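Local coordinates for protein APL1 (Anopheles gambiae, PDB 3O6N) that probably partners the leucine-rich repeat protein LRIM1 in a heterodimeric complex that regulates complement-like immunity in the mosquito, at residues L250-E261 against R273-L284. Numbering follows the deposited sequence.
Sequences LVEVDLSYNELE and RLERLYISNNRL
N282 reaches across to the preceding leucine-rich repeat with both ends of its amide, as in the asparagine ladder of this fold. Its ND2 donates to L255 O at 3.0 Å, while OD1 accepts L260 N at 2.9 Å, in the carbonyl plane and on a lone pair. The opposite face of the L255 carbonyl takes N258 ND2, the equivalent asparagine one turn earlier, whose OD1 accepts from L238 N; N305 repeats the pattern, its ND2 donating to I279 O and its OD1 accepting from L284 N. Beside the ladder, the Y257 ring carries N281 on one face: CB sits over the ring centre at 3.5 Å and the amide lies nearly parallel, the planes 5° apart. N281 ND2 is turned in-plane onto S280 OG, which, with the stack, helps hold the amide's rotation. Strands 252-254 and 276-278 run parallel, with bonds such as V253 N to R276 O. On the face of E252, D254 and Y278, a bend at chi3 (-64°) turns the R276 guanidinium side-on to E252, so that NE (2.8 Å) and NH2 (2.9 Å) share OE1. On the other face V253 CG1 presses tightly on L277 CD1; past the asparagines, L260 CB packs on L284 CD2. E259, E261 and R283 form a salt-bridge network: R283 NH2 meets E261 OE2 in the guanidinium plane at 3.3 Å, E259 OE1 makes a long bridge to NH1 (3.6 Å), and E259 OE2 accepts from N237 ND2. Buried amides thus satisfy backbone groups at the turn, while salt bridges occupy partly or fully exposed side chains, on the strand face and beyond the turn.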
# COMPACT_ATOMS: atom_id res chain seq x y z
N LEU A 250 -2.76 -3.35 15.95
CA LEU A 250 -3.25 -2.44 14.91
C LEU A 250 -3.56 -1.04 15.44
O LEU A 250 -4.16 -0.89 16.50
CB LEU A 250 -4.50 -3.01 14.23
CG LEU A 250 -4.29 -4.07 13.15
CD1 LEU A 250 -5.64 -4.64 12.71
CD2 LEU A 250 -3.53 -3.47 11.97
N VAL A 251 -3.13 -0.03 14.69
CA VAL A 251 -3.47 1.35 14.99
C VAL A 251 -4.48 1.88 13.98
O VAL A 251 -5.37 2.65 14.33
CB VAL A 251 -2.23 2.26 15.01
CG1 VAL A 251 -2.63 3.73 15.06
CG2 VAL A 251 -1.34 1.89 16.19
N GLU A 252 -4.34 1.44 12.73
CA GLU A 252 -5.29 1.80 11.69
C GLU A 252 -5.61 0.61 10.80
O GLU A 252 -4.71 -0.12 10.36
CB GLU A 252 -4.75 2.95 10.82
CG GLU A 252 -5.49 3.10 9.49
CD GLU A 252 -5.00 4.27 8.66
OE1 GLU A 252 -4.35 5.18 9.21
OE2 GLU A 252 -5.28 4.28 7.44
N VAL A 253 -6.90 0.39 10.54
CA VAL A 253 -7.30 -0.58 9.54
C VAL A 253 -8.39 0.01 8.65
O VAL A 253 -9.35 0.62 9.14
CB VAL A 253 -7.75 -1.93 10.16
CG1 VAL A 253 -8.96 -1.73 11.06
CG2 VAL A 253 -8.06 -2.94 9.07
N ASP A 254 -8.22 -0.13 7.34
CA ASP A 254 -9.20 0.39 6.40
C ASP A 254 -9.90 -0.78 5.72
O ASP A 254 -9.29 -1.52 4.95
CB ASP A 254 -8.54 1.31 5.37
CG ASP A 254 -9.56 2.08 4.53
OD1 ASP A 254 -10.74 1.69 4.52
OD2 ASP A 254 -9.17 3.08 3.89
N LEU A 255 -11.19 -0.94 6.04
CA LEU A 255 -12.02 -2.00 5.49
C LEU A 255 -13.08 -1.44 4.53
O LEU A 255 -14.03 -2.13 4.18
CB LEU A 255 -12.74 -2.74 6.62
CG LEU A 255 -11.83 -3.35 7.69
CD1 LEU A 255 -12.65 -3.86 8.87
CD2 LEU A 255 -11.00 -4.45 7.09
N SER A 256 -12.92 -0.18 4.13
CA SER A 256 -13.91 0.46 3.27
C SER A 256 -14.01 -0.24 1.92
O SER A 256 -13.06 -0.89 1.48
CB SER A 256 -13.62 1.95 3.09
OG SER A 256 -12.41 2.16 2.39
N TYR A 257 -15.16 -0.11 1.27
CA TYR A 257 -15.38 -0.73 -0.04
C TYR A 257 -15.14 -2.24 -0.01
O TYR A 257 -14.36 -2.78 -0.80
CB TYR A 257 -14.51 -0.06 -1.11
CG TYR A 257 -14.87 1.38 -1.37
CD1 TYR A 257 -15.85 1.72 -2.30
CD2 TYR A 257 -14.25 2.41 -0.68
CE1 TYR A 257 -16.18 3.04 -2.54
CE2 TYR A 257 -14.58 3.73 -0.90
CZ TYR A 257 -15.54 4.04 -1.84
OH TYR A 257 -15.87 5.36 -2.06
N ASN A 258 -15.81 -2.90 0.93
CA ASN A 258 -15.85 -4.35 0.98
C ASN A 258 -17.30 -4.81 1.04
O ASN A 258 -18.20 -4.05 0.68
CB ASN A 258 -15.03 -4.89 2.15
CG ASN A 258 -13.54 -4.98 1.82
OD1 ASN A 258 -13.10 -5.95 1.21
ND2 ASN A 258 -12.76 -3.97 2.21
N GLU A 259 -17.54 -6.04 1.47
CA GLU A 259 -18.90 -6.58 1.49
C GLU A 259 -19.38 -6.92 2.89
O GLU A 259 -20.14 -7.86 3.08
CB GLU A 259 -18.98 -7.82 0.59
CG GLU A 259 -18.42 -7.60 -0.80
CD GLU A 259 -18.60 -8.81 -1.69
OE1 GLU A 259 -19.61 -9.53 -1.53
OE2 GLU A 259 -17.73 -9.06 -2.55
N LEU A 260 -18.95 -6.14 3.87
CA LEU A 260 -19.30 -6.41 5.26
C LEU A 260 -20.75 -6.03 5.53
O LEU A 260 -21.21 -4.97 5.10
CB LEU A 260 -18.37 -5.64 6.20
CG LEU A 260 -16.88 -5.94 6.07
CD1 LEU A 260 -16.08 -5.04 7.00
CD2 LEU A 260 -16.59 -7.42 6.36
N GLU A 261 -21.46 -6.88 6.25
CA GLU A 261 -22.87 -6.65 6.52
C GLU A 261 -23.13 -6.31 7.98
O GLU A 261 -24.18 -5.77 8.32
CB GLU A 261 -23.71 -7.86 6.10
CG GLU A 261 -23.65 -8.13 4.61
CD GLU A 261 -24.45 -9.34 4.20
OE1 GLU A 261 -25.11 -9.94 5.08
OE2 GLU A 261 -24.43 -9.70 3.01
N ARG A 273 -4.47 -0.74 20.95
CA ARG A 273 -4.19 0.64 20.59
C ARG A 273 -4.82 1.10 19.27
O ARG A 273 -4.37 2.08 18.68
CB ARG A 273 -2.67 0.86 20.53
CG ARG A 273 -1.97 -0.13 19.63
CD ARG A 273 -0.49 0.19 19.49
NE ARG A 273 0.16 -0.77 18.60
CZ ARG A 273 1.34 -0.57 18.02
NH1 ARG A 273 2.00 0.56 18.22
NH2 ARG A 273 1.85 -1.51 17.24
N LEU A 274 -5.85 0.40 18.82
CA LEU A 274 -6.53 0.77 17.59
C LEU A 274 -7.11 2.19 17.69
O LEU A 274 -7.88 2.48 18.60
CB LEU A 274 -7.64 -0.23 17.27
CG LEU A 274 -8.42 0.03 15.98
CD1 LEU A 274 -7.51 -0.09 14.76
CD2 LEU A 274 -9.59 -0.93 15.88
N GLU A 275 -6.73 3.06 16.76
CA GLU A 275 -7.19 4.45 16.78
C GLU A 275 -8.11 4.82 15.61
O GLU A 275 -9.00 5.66 15.76
CB GLU A 275 -6.01 5.42 16.81
CG GLU A 275 -5.17 5.36 18.08
CD GLU A 275 -4.12 6.46 18.14
OE1 GLU A 275 -4.17 7.39 17.31
OE2 GLU A 275 -3.24 6.39 19.03
N ARG A 276 -7.88 4.20 14.46
CA ARG A 276 -8.62 4.56 13.25
C ARG A 276 -9.21 3.34 12.55
O ARG A 276 -8.50 2.41 12.17
CB ARG A 276 -7.71 5.36 12.30
CG ARG A 276 -7.08 6.59 12.95
CD ARG A 276 -6.21 7.39 11.97
NE ARG A 276 -5.06 6.64 11.49
CZ ARG A 276 -3.89 6.57 12.12
NH1 ARG A 276 -3.70 7.20 13.27
NH2 ARG A 276 -2.89 5.86 11.59
N LEU A 277 -10.53 3.35 12.39
CA LEU A 277 -11.26 2.24 11.80
C LEU A 277 -12.16 2.76 10.70
O LEU A 277 -13.16 3.44 10.97
CB LEU A 277 -12.09 1.54 12.88
CG LEU A 277 -13.00 0.37 12.48
CD1 LEU A 277 -12.22 -0.74 11.79
CD2 LEU A 277 -13.73 -0.18 13.71
N TYR A 278 -11.81 2.45 9.45
CA TYR A 278 -12.59 2.91 8.31
C TYR A 278 -13.41 1.76 7.74
O TYR A 278 -12.88 0.71 7.41
CB TYR A 278 -11.67 3.50 7.23
CG TYR A 278 -10.78 4.62 7.73
CD1 TYR A 278 -11.26 5.93 7.82
CD2 TYR A 278 -9.46 4.37 8.09
CE1 TYR A 278 -10.44 6.96 8.27
CE2 TYR A 278 -8.64 5.40 8.54
CZ TYR A 278 -9.13 6.68 8.62
OH TYR A 278 -8.31 7.69 9.07
N ILE A 279 -14.73 1.97 7.65
CA ILE A 279 -15.62 0.94 7.14
C ILE A 279 -16.68 1.54 6.21
O ILE A 279 -17.82 1.08 6.17
CB ILE A 279 -16.35 0.19 8.30
CG1 ILE A 279 -15.50 0.22 9.57
CG2 ILE A 279 -16.66 -1.24 7.89
CD1 ILE A 279 -16.05 -0.65 10.70
N SER A 280 -16.31 2.58 5.46
CA SER A 280 -17.30 3.22 4.59
C SER A 280 -17.60 2.33 3.40
O SER A 280 -16.81 1.44 3.07
CB SER A 280 -16.80 4.59 4.10
OG SER A 280 -15.91 4.44 3.00
N ASN A 281 -18.74 2.56 2.76
CA ASN A 281 -19.03 1.90 1.50
C ASN A 281 -18.99 0.37 1.58
O ASN A 281 -18.45 -0.30 0.70
CB ASN A 281 -18.09 2.42 0.40
CG ASN A 281 -18.36 3.87 0.04
OD1 ASN A 281 -19.17 4.17 -0.84
ND2 ASN A 281 -17.67 4.79 0.72
N ASN A 282 -19.57 -0.17 2.65
CA ASN A 282 -19.82 -1.59 2.73
C ASN A 282 -21.32 -1.80 2.61
O ASN A 282 -22.00 -1.03 1.93
CB ASN A 282 -19.26 -2.17 4.04
CG ASN A 282 -17.78 -2.50 3.94
OD1 ASN A 282 -17.41 -3.66 3.75
ND2 ASN A 282 -16.93 -1.48 4.05
N ARG A 283 -21.84 -2.82 3.28
CA ARG A 283 -23.28 -3.04 3.27
C ARG A 283 -23.79 -3.25 4.69
O ARG A 283 -24.65 -4.09 4.93
CB ARG A 283 -23.63 -4.25 2.40
CG ARG A 283 -23.08 -4.16 0.98
CD ARG A 283 -23.78 -5.13 0.05
NE ARG A 283 -23.63 -6.52 0.49
CZ ARG A 283 -22.86 -7.42 -0.12
NH1 ARG A 283 -22.17 -7.09 -1.20
NH2 ARG A 283 -22.79 -8.65 0.36
N LEU A 284 -23.27 -2.45 5.62
CA LEU A 284 -23.58 -2.64 7.03
C LEU A 284 -25.04 -2.36 7.33
O LEU A 284 -25.57 -1.31 6.96
CB LEU A 284 -22.71 -1.74 7.91
CG LEU A 284 -21.19 -1.87 7.75
CD1 LEU A 284 -20.52 -0.98 8.77
CD2 LEU A 284 -20.76 -3.32 7.91
O HOH W 1 -4.76 -2.43 18.56
O HOH W 2 -21.25 -10.78 -0.12